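Local coordinates for protein acetyltransferase (PDB 4ZBG) that belongs to the GNAT family, binds acetyl-coenzyme A and probably transfers its acetyl group to an amino group of an acceptor substrate, at residues Ala28-Arg31 and Pro32-Tyr35; Glu42-Asp45 and Ala46-Ala50; Val91-Ala94 and Arg95-Glu98. All blocks are in the same frame, centred on the assembly; numbering follows the deposited sequence.

Overall arrangement
Along the chain the three local contacts come one after another. Interaction 1 closes helix 19-30, interaction 2 lies within the following helix 40-49, and interaction 3 forms the loop between strand 83-91 and helix 100-114. Interactions 1 and 3 have centres about 13 Å apart and touch, Ala-29 CB packing 3.7 Å from Val-91 O, and both reach acetyl-coenzyme A: residues 28-31 with the pantetheine arm, residues 91-98 with that arm and the pyrophosphate. Interaction 2 stands apart, its centre about 19 Å from that of interaction 1 and about 24 Å from that of interaction 3. Two contacts thus contribute to the cofactor site of the GNAT fold, while the third lies within a helix that packs on strand 64-76.

Interaction 1 of 3, residues Ala28-Arg31 and Pro32-Tyr35; sequences AAFR and PVAY. With ACO (acetyl coenzyme *a), chain B.
Pro-32 brings its ring carbon CD against the carbonyls near the C-terminal end of helix 19-30, lying 3.6 Å from Ala-28 O and equally far, 3.6 Å, from Ala-29 O. Its nitrogen has no hydrogen to give to the helix, so the regular backbone bonding cannot run on through this residue. Arg-31 and Pro-32 fill the two middle positions of a type I beta turn from Phe-30 to Val-33, which leads the chain out of the helix into the loop before helix 40-49. In the GNAT fold this first helix and the loop after it flank the cofactor cleft, and Ala-29 and Phe-30 belong to the pocket itself. Val-33 closes the turn: its N donates to Phe-30 O at 3.0 Å with an N-H...O angle of 150°, arriving from well above the carbonyl plane. The same oxygen also accepts a bond from Gln-38 NE2. The side chain of Val-33 runs beside that of Phe-30 and points the same way, its CG2 branch 4.2 Å from Phe-30 CD1 in an oblique approach. Phe-30 CG is anti to the carbonyl carbon (chi1 -78°), which carries the ring out to the pantetheine arm. There C6P of acetyl-coenzyme A sits 3.5 Å above the centre of one ring face, and Phe-30 CZ lies 3.4 Å from N4P. Next to the ring on the helix, Ala-29 CB meets the cofactor oxygen O9P at 3.6 Å.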
loop_
_atom_site.group_PDB
_atom_site.type_symbol
_atom_site.label_atom_id
_atom_site.label_comp_id
_atom_site.label_asym_id
_atom_site.label_seq_id
_atom_site.Cartn_x
_atom_site.Cartn_y
_atom_site.Cartn_z
ATOM N N ALA A 28 0.682 -0.986 -15.052
ATOM C CA ALA A 28 0.767 0.245 -15.839
ATOM C C ALA A 28 1.547 1.311 -15.080
ATOM O O ALA A 28 2.378 2.017 -15.652
ATOM C CB ALA A 28 -0.617 0.758 -16.188
ATOM N N ALA A 29 1.291 1.428 -13.783
ATOM C CA ALA A 29 1.965 2.441 -12.973
ATOM C C ALA A 29 3.473 2.189 -12.887
ATOM O O ALA A 29 4.274 3.125 -12.919
ATOM C CB ALA A 29 1.355 2.493 -11.583
ATOM N N PHE A 30 3.871 0.924 -12.768
ATOM C CA PHE A 30 5.280 0.582 -12.559
ATOM C C PHE A 30 6.044 0.332 -13.857
ATOM O O PHE A 30 7.265 0.260 -13.841
ATOM C CB PHE A 30 5.414 -0.609 -11.609
ATOM C CG PHE A 30 5.228 -0.236 -10.170
ATOM C CD1 PHE A 30 6.300 0.222 -9.421
ATOM C CD2 PHE A 30 3.972 -0.274 -9.581
ATOM C CE1 PHE A 30 6.134 0.596 -8.102
ATOM C CE2 PHE A 30 3.801 0.101 -8.258
ATOM C CZ PHE A 30 4.881 0.532 -7.517
ATOM N N ARG A 31 5.343 0.217 -14.987
ATOM C CA ARG A 31 6.016 -0.112 -16.242
ATOM C C ARG A 31 7.201 0.808 -16.578
ATOM O O ARG A 31 8.251 0.308 -16.971
ATOM C CB ARG A 31 5.022 -0.189 -17.411
ATOM C CG ARG A 31 5.615 -0.843 -18.654
ATOM C CD ARG A 31 4.540 -1.215 -19.661
ATOM N NE ARG A 31 3.563 -2.148 -19.107
ATOM C CZ ARG A 31 2.276 -1.865 -18.931
ATOM N NH1 ARG A 31 1.801 -0.672 -19.275
ATOM N NH2 ARG A 31 1.460 -2.774 -18.414
ATOM N N PRO A 32 7.061 2.142 -16.390
ATOM C CA PRO A 32 8.202 3.020 -16.710
ATOM C C PRO A 32 9.119 3.315 -15.530
ATOM O O PRO A 32 10.058 4.091 -15.676
ATOM C CB PRO A 32 7.520 4.314 -17.141
ATOM C CG PRO A 32 6.290 4.353 -16.296
ATOM C CD PRO A 32 5.828 2.923 -16.175
ATOM N N VAL A 33 8.845 2.730 -14.372
ATOM C CA VAL A 33 9.675 2.975 -13.203
ATOM C C VAL A 33 11.009 2.257 -13.397
ATOM O O VAL A 33 11.047 1.031 -13.515
ATOM C CB VAL A 33 8.940 2.557 -11.912
ATOM C CG1 VAL A 33 9.851 2.659 -10.719
ATOM C CG2 VAL A 33 7.702 3.421 -11.699
ATOM N N ALA A 34 12.097 3.017 -13.433
ATOM C CA ALA A 34 13.371 2.513 -13.947
ATOM C C ALA A 34 13.996 1.419 -13.087
ATOM O O ALA A 34 14.718 0.562 -13.599
ATOM C CB ALA A 34 14.351 3.660 -14.140
ATOM N N TYR A 35 13.724 1.458 -11.786
ATOM C CA TYR A 35 14.295 0.465 -10.878
ATOM C C TYR A 35 13.333 -0.696 -10.620
ATOM O O TYR A 35 13.653 -1.624 -9.878
ATOM C CB TYR A 35 14.698 1.127 -9.561
ATOM C CG TYR A 35 13.668 2.114 -9.071
ATOM C CD1 TYR A 35 12.615 1.704 -8.265
ATOM C CD2 TYR A 35 13.733 3.454 -9.432
ATOM C CE1 TYR A 35 11.663 2.600 -7.821
ATOM C CE2 TYR A 35 12.781 4.353 -9.000
ATOM C CZ TYR A 35 11.749 3.921 -8.195
ATOM O OH TYR A 35 10.799 4.816 -7.757
HETATM N N1A ACO B . -2.329 20.610 -7.244
HETATM C C2A ACO B . -1.003 20.622 -7.168
HETATM N N3A ACO B . -0.308 19.522 -6.934
HETATM C C4A ACO B . -0.935 18.353 -6.760
HETATM C C5A ACO B . -2.307 18.297 -6.829
HETATM C C6A ACO B . -3.005 19.487 -7.084
HETATM N N6A ACO B . -4.451 19.483 -7.170
HETATM N N7A ACO B . -2.676 17.028 -6.619
HETATM C C8A ACO B . -1.570 16.327 -6.422
HETATM N N9A ACO B . -0.503 17.103 -6.504
HETATM C C1B ACO B . 0.892 16.696 -6.340
HETATM C C2B ACO B . 1.205 16.238 -5.124
HETATM O O2B ACO B . 1.502 17.282 -4.170
HETATM C C3B ACO B . 2.540 15.278 -5.403
HETATM O O3B ACO B . 3.707 16.109 -5.642
HETATM P P3B ACO B . 4.826 16.449 -4.482
HETATM O O7A ACO B . 5.876 17.282 -5.177
HETATM O O8A ACO B . 5.398 15.150 -3.965
HETATM O O9A ACO B . 4.121 17.215 -3.385
HETATM C C4B ACO B . 2.223 14.602 -6.511
HETATM O O4B ACO B . 1.117 15.452 -7.244
HETATM C C5B ACO B . 1.588 13.212 -6.324
HETATM O O5B ACO B . 0.628 13.263 -5.298
HETATM P P1A ACO B . -0.824 12.519 -5.438
HETATM O O1A ACO B . -1.665 13.127 -6.520
HETATM O O2A ACO B . -1.405 12.459 -4.053
HETATM O O3A ACO B . -0.440 10.996 -5.816
HETATM P P2A ACO B . -0.714 10.229 -7.210
HETATM O O4A ACO B . -2.179 9.983 -7.393
HETATM O O5A ACO B . 0.032 10.882 -8.339
HETATM O O6A ACO B . -0.049 8.802 -6.834
HETATM C CBP ACO B . 1.906 7.431 -6.855
HETATM C CCP ACO B . 1.279 8.738 -6.365
HETATM C CDP ACO B . 3.306 7.322 -6.255
HETATM C CEP ACO B . 1.024 6.279 -6.385
HETATM C CAP ACO B . 1.970 7.461 -8.384
HETATM O OAP ACO B . 2.904 8.440 -8.769
HETATM C C9P ACO B . 2.363 6.127 -9.020
HETATM O O9P ACO B . 1.583 5.241 -9.206
HETATM N N8P ACO B . 3.741 6.017 -9.400
HETATM C C7P ACO B . 4.264 4.826 -10.033
HETATM C C6P ACO B . 4.309 3.653 -9.067
HETATM C C5P ACO B . 5.087 4.000 -7.815
HETATM O O5P ACO B . 6.198 4.431 -7.856
HETATM N N4P ACO B . 4.418 3.783 -6.567
HETATM C C3P ACO B . 5.091 4.087 -5.321
HETATM C C2P ACO B . 6.067 2.978 -4.948
HETATM S S1P ACO B . 6.692 3.285 -3.274
HETATM C C ACO B . 5.421 2.605 -2.197
HETATM O O ACO B . 4.508 1.991 -2.650
HETATM C CH3 ACO B . 5.573 2.865 -0.708
#

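Interaction 2 of 3, residues Glu42-Asp45 and Ala46-Ala50; sequences EIVD and ALRAA
Val-44 and Leu-47 are the buried residues of this helical turn, and the close touch is Leu-47 CG, 3.3 Å from Ile-43 O. The same oxygen accepts from Leu-47 N at 2.8 Å, in a nearly straight bond. Looser is the methyl contact of Ile-43 CG2 with Leu-47 CD1, side by side at 4.1 Å. The wetter side belongs to an Asp-Arg pair spaced i to i+3. Arg-48 NH1 makes a salt bridge to Asp-45 OD1 at 2.9 Å, meeting it from above the carboxylate plane, with the carboxylate and guanidinium planes turned 60° apart. Two waters lie here: one bridges Asp-45 O and Arg-48 NH1, the other accepts from Arg-48 NH2 and lies beside Asp-45 OD1. The arginine chain leaves with CG anti to the backbone N (chi1 -167°) and bends at chi3, which puts NH2 3.7 Å from Val-44 CG1. A salt bridge from Asp-45 OD2 to Arg-23 ties helix 40-49 to helix 19-30, where Arg-48 also packs on Ala-19 and Ile-22; Arg-48 NE reaches Glu-14 in the loop after strand 10-13. Val-44 packs on His-68 and Leu-47 on Ser-72 of strand 64-76.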
loop_
_atom_site.group_PDB
_atom_site.type_symbol
_atom_site.label_atom_id
_atom_site.label_comp_id
_atom_site.label_asym_id
_atom_site.label_seq_id
_atom_site.Cartn_x
_atom_site.Cartn_y
_atom_site.Cartn_z
ATOM N N GLU A 42 2.682 -9.045 -9.405
ATOM C CA GLU A 42 2.933 -10.385 -8.865
ATOM C C GLU A 42 2.874 -10.380 -7.350
ATOM O O GLU A 42 2.340 -11.301 -6.736
ATOM C CB GLU A 42 4.327 -10.885 -9.253
ATOM C CG GLU A 42 4.529 -11.178 -10.716
ATOM C CD GLU A 42 5.852 -11.867 -11.002
ATOM O OE1 GLU A 42 6.379 -12.567 -10.105
ATOM O OE2 GLU A 42 6.363 -11.704 -12.130
ATOM N N ILE A 43 3.465 -9.351 -6.745
ATOM C CA ILE A 43 3.539 -9.260 -5.296
ATOM C C ILE A 43 2.154 -9.133 -4.687
ATOM O O ILE A 43 1.823 -9.823 -3.728
ATOM C CB ILE A 43 4.472 -8.114 -4.857
ATOM C CG1 ILE A 43 5.925 -8.458 -5.203
ATOM C CG2 ILE A 43 4.305 -7.815 -3.360
ATOM C CD1 ILE A 43 6.863 -7.284 -5.103
ATOM N N VAL A 44 1.334 -8.243 -5.237
ATOM C CA VAL A 44 -0.019 -8.096 -4.728
ATOM C C VAL A 44 -0.747 -9.439 -4.788
ATOM O O VAL A 44 -1.402 -9.847 -3.825
ATOM C CB VAL A 44 -0.791 -6.985 -5.476
ATOM C CG1 VAL A 44 -2.261 -7.005 -5.092
ATOM C CG2 VAL A 44 -0.186 -5.617 -5.186
ATOM N N ASP A 45 -0.637 -10.127 -5.924
ATOM C CA ASP A 45 -1.341 -11.394 -6.079
ATOM C C ASP A 45 -0.803 -12.470 -5.134
ATOM O O ASP A 45 -1.572 -13.280 -4.614
ATOM C CB ASP A 45 -1.306 -11.872 -7.534
ATOM C CG ASP A 45 -2.229 -11.058 -8.443
ATOM O OD1 ASP A 45 -2.862 -10.088 -7.966
ATOM O OD2 ASP A 45 -2.301 -11.385 -9.646
ATOM N N ALA A 46 0.502 -12.454 -4.887
ATOM C CA ALA A 46 1.116 -13.406 -3.967
ATOM C C ALA A 46 0.713 -13.126 -2.517
ATOM O O ALA A 46 0.468 -14.058 -1.756
ATOM C CB ALA A 46 2.629 -13.401 -4.127
ATOM N N LEU A 47 0.647 -11.850 -2.131
ATOM C CA LEU A 47 0.122 -11.483 -0.812
ATOM C C LEU A 47 -1.298 -12.000 -0.640
ATOM O O LEU A 47 -1.633 -12.594 0.382
ATOM C CB LEU A 47 0.158 -9.971 -0.606
ATOM C CG LEU A 47 1.527 -9.318 -0.435
ATOM C CD1 LEU A 47 1.347 -7.824 -0.483
ATOM C CD2 LEU A 47 2.186 -9.744 0.872
ATOM N N ARG A 48 -2.139 -11.781 -1.646
ATOM C CA ARG A 48 -3.518 -12.239 -1.574
ATOM C C ARG A 48 -3.581 -13.766 -1.430
ATOM O O ARG A 48 -4.316 -14.295 -0.593
ATOM C CB ARG A 48 -4.290 -11.782 -2.809
ATOM C CG ARG A 48 -5.789 -11.950 -2.673
ATOM C CD ARG A 48 -6.523 -11.606 -3.963
ATOM N NE ARG A 48 -6.441 -10.182 -4.285
ATOM C CZ ARG A 48 -5.698 -9.678 -5.262
ATOM N NH1 ARG A 48 -4.972 -10.474 -6.041
ATOM N NH2 ARG A 48 -5.691 -8.372 -5.471
ATOM N N ALA A 49 -2.793 -14.465 -2.240
ATOM C CA ALA A 49 -2.753 -15.922 -2.204
ATOM C C ALA A 49 -2.327 -16.442 -0.835
ATOM O O ALA A 49 -2.762 -17.505 -0.405
ATOM C CB ALA A 49 -1.810 -16.449 -3.273
ATOM N N ALA A 50 -1.468 -15.691 -0.158
ATOM C CA ALA A 50 -0.919 -16.100 1.129
ATOM C C ALA A 50 -1.755 -15.629 2.321
ATOM O O ALA A 50 -1.379 -15.857 3.472
ATOM C CB ALA A 50 0.511 -15.605 1.257
HETATM O O HOH W 1 -4.270 -13.214 -5.676
HETATM O O HOH W 2 -4.439 -7.867 -8.085
#

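Interaction 3 of 3, residues Val91-Ala94 and Arg95-Glu98; sequences VLPA and RQGE. With ACO (acetyl coenzyme *a), chain B.
Arg-95 N bonds to Leu-92 O at 2.9 Å and Gln-96 N to Pro-93 O at 3.2 Å, two successive i to i+3 links, each donor well above the carbonyl plane, that wind a short 3-10 turn just after strand 83-91. The turn lies within GNAT motif A and opens the Q-x-x-G-x-G signature, made here by Gln-96, Gly-99 and Gly-101, whose loop holds the pyrophosphate of the cofactor ahead of helix 100-114. Gln-96 folds back over the start of the loop. With CG anti to its carbonyl carbon (chi1 -70°) and the chain extended beyond it, the amide NE2 reaches Val-91 O at 2.9 Å, with the donor tilted from the carbonyl plane. On the way, Gln-96 CG packs 3.8 Å from Val-91 CG1. The valine in turn lays both methyl branches near the phosphate oxygen O4A and sets its flank against Ile-100. Acetyl-coenzyme A is held by backbone N-H groups from the strand end before the turn and from the loop after it. Val-91 N donates to the pantetheine carbonyl O9P at 3.0 Å, and Gly-97 N donates to the phosphate oxygen O5A at 2.8 Å. A positive phi of 73° at Gly-97, a value that favours glycine, carries the chain onward along the pyrophosphate. On the side of Arg-95, the bent arginine chain leads its guanidinium away from the turn. Arg-95 NH1 forms a salt bridge to Glu-61, while Leu-92 packs on Leu-66 of strand 64-76. Arg-95 NE points in its own plane at Glu-98 OE1, 2.9 Å away on the syn side of the carboxylate, in a bridge with an N-H...O angle of 166°.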
loop_
_atom_site.group_PDB
_atom_site.type_symbol
_atom_site.label_atom_id
_atom_site.label_comp_id
_atom_site.label_asym_id
_atom_site.label_seq_id
_atom_site.Cartn_x
_atom_site.Cartn_y
_atom_site.Cartn_z
ATOM N N VAL A 91 -1.267 4.441 -9.132
ATOM C CA VAL A 91 -2.349 5.206 -9.750
ATOM C C VAL A 91 -2.102 5.202 -11.251
ATOM O O VAL A 91 -0.960 5.324 -11.684
ATOM C CB VAL A 91 -2.431 6.644 -9.176
ATOM C CG1 VAL A 91 -3.416 7.520 -9.971
ATOM C CG2 VAL A 91 -2.818 6.599 -7.701
ATOM N N LEU A 92 -3.162 5.052 -12.048
ATOM C CA LEU A 92 -3.015 5.109 -13.500
ATOM C C LEU A 92 -2.231 6.353 -13.873
ATOM O O LEU A 92 -2.560 7.443 -13.407
ATOM C CB LEU A 92 -4.384 5.187 -14.166
ATOM C CG LEU A 92 -5.181 3.891 -14.264
ATOM C CD1 LEU A 92 -6.551 4.169 -14.862
ATOM C CD2 LEU A 92 -4.436 2.857 -15.098
ATOM N N PRO A 93 -1.201 6.199 -14.721
ATOM C CA PRO A 93 -0.375 7.357 -15.066
ATOM C C PRO A 93 -1.167 8.609 -15.458
ATOM O O PRO A 93 -0.845 9.705 -14.989
ATOM C CB PRO A 93 0.472 6.825 -16.219
ATOM C CG PRO A 93 0.733 5.403 -15.789
ATOM C CD PRO A 93 -0.584 4.938 -15.179
ATOM N N ALA A 94 -2.194 8.456 -16.290
ATOM C CA ALA A 94 -2.962 9.603 -16.752
ATOM C C ALA A 94 -3.679 10.353 -15.635
ATOM O O ALA A 94 -3.967 11.542 -15.779
ATOM C CB ALA A 94 -3.957 9.169 -17.799
ATOM N N ARG A 95 -3.973 9.663 -14.536
ATOM C CA ARG A 95 -4.730 10.256 -13.442
ATOM C C ARG A 95 -3.872 10.600 -12.231
ATOM O O ARG A 95 -4.405 10.965 -11.194
ATOM C CB ARG A 95 -5.901 9.354 -13.039
ATOM C CG ARG A 95 -6.981 9.204 -14.121
ATOM C CD ARG A 95 -7.706 10.519 -14.428
ATOM N NE ARG A 95 -8.478 10.977 -13.277
ATOM C CZ ARG A 95 -9.750 10.673 -13.042
ATOM N NH1 ARG A 95 -10.428 9.906 -13.882
ATOM N NH2 ARG A 95 -10.354 11.136 -11.956
ATOM N N GLN A 96 -2.552 10.507 -12.363
ATOM C CA GLN A 96 -1.660 10.930 -11.291
ATOM C C GLN A 96 -1.645 12.442 -11.108
ATOM O O GLN A 96 -2.033 13.195 -12.002
ATOM C CB GLN A 96 -0.249 10.429 -11.567
ATOM C CG GLN A 96 -0.136 8.922 -11.413
ATOM C CD GLN A 96 1.171 8.380 -11.938
ATOM O OE1 GLN A 96 2.037 9.139 -12.376
ATOM N NE2 GLN A 96 1.325 7.060 -11.899
ATOM N N GLY A 97 -1.188 12.888 -9.942
ATOM C CA GLY A 97 -1.082 14.312 -9.675
ATOM C C GLY A 97 -2.405 15.017 -9.454
ATOM O O GLY A 97 -2.516 16.239 -9.628
ATOM N N GLU A 98 -3.414 14.246 -9.061
ATOM C CA GLU A 98 -4.742 14.776 -8.765
ATOM C C GLU A 98 -5.161 14.503 -7.327
ATOM O O GLU A 98 -6.273 14.841 -6.926
ATOM C CB GLU A 98 -5.781 14.158 -9.702
ATOM C CG GLU A 98 -5.481 14.337 -11.176
ATOM C CD GLU A 98 -6.466 13.605 -12.067
ATOM O OE1 GLU A 98 -7.420 12.993 -11.541
ATOM O OE2 GLU A 98 -6.281 13.648 -13.300
HETATM N N1A ACO B . -2.329 20.610 -7.244
HETATM C C2A ACO B . -1.003 20.622 -7.168
HETATM N N3A ACO B . -0.308 19.522 -6.934
HETATM C C4A ACO B . -0.935 18.353 -6.760
HETATM C C5A ACO B . -2.307 18.297 -6.829
HETATM C C6A ACO B . -3.005 19.487 -7.084
HETATM N N6A ACO B . -4.451 19.483 -7.170
HETATM N N7A ACO B . -2.676 17.028 -6.619
HETATM C C8A ACO B . -1.570 16.327 -6.422
HETATM N N9A ACO B . -0.503 17.103 -6.504
HETATM C C1B ACO B . 0.892 16.696 -6.340
HETATM C C2B ACO B . 1.205 16.238 -5.124
HETATM O O2B ACO B . 1.502 17.282 -4.170
HETATM C C3B ACO B . 2.540 15.278 -5.403
HETATM O O3B ACO B . 3.707 16.109 -5.642
HETATM P P3B ACO B . 4.826 16.449 -4.482
HETATM O O7A ACO B . 5.876 17.282 -5.177
HETATM O O8A ACO B . 5.398 15.150 -3.965
HETATM O O9A ACO B . 4.121 17.215 -3.385
HETATM C C4B ACO B . 2.223 14.602 -6.511
HETATM O O4B ACO B . 1.117 15.452 -7.244
HETATM C C5B ACO B . 1.588 13.212 -6.324
HETATM O O5B ACO B . 0.628 13.263 -5.298
HETATM P P1A ACO B . -0.824 12.519 -5.438
HETATM O O1A ACO B . -1.665 13.127 -6.520
HETATM O O2A ACO B . -1.405 12.459 -4.053
HETATM O O3A ACO B . -0.440 10.996 -5.816
HETATM P P2A ACO B . -0.714 10.229 -7.210
HETATM O O4A ACO B . -2.179 9.983 -7.393
HETATM O O5A ACO B . 0.032 10.882 -8.339
HETATM O O6A ACO B . -0.049 8.802 -6.834
HETATM C CBP ACO B . 1.906 7.431 -6.855
HETATM C CCP ACO B . 1.279 8.738 -6.365
HETATM C CDP ACO B . 3.306 7.322 -6.255
HETATM C CEP ACO B . 1.024 6.279 -6.385
HETATM C CAP ACO B . 1.970 7.461 -8.384
HETATM O OAP ACO B . 2.904 8.440 -8.769
HETATM C C9P ACO B . 2.363 6.127 -9.020
HETATM O O9P ACO B . 1.583 5.241 -9.206
HETATM N N8P ACO B . 3.741 6.017 -9.400
HETATM C C7P ACO B . 4.264 4.826 -10.033
HETATM C C6P ACO B . 4.309 3.653 -9.067
HETATM C C5P ACO B . 5.087 4.000 -7.815
HETATM O O5P ACO B . 6.198 4.431 -7.856
HETATM N N4P ACO B . 4.418 3.783 -6.567
HETATM C C3P ACO B . 5.091 4.087 -5.321
HETATM C C2P ACO B . 6.067 2.978 -4.948
HETATM S S1P ACO B . 6.692 3.285 -3.274
HETATM C C ACO B . 5.421 2.605 -2.197
HETATM O O ACO B . 4.508 1.991 -2.650
HETATM C CH3 ACO B . 5.573 2.865 -0.708
HETATM O O HOH W 3 -0.897 12.627 -14.982
#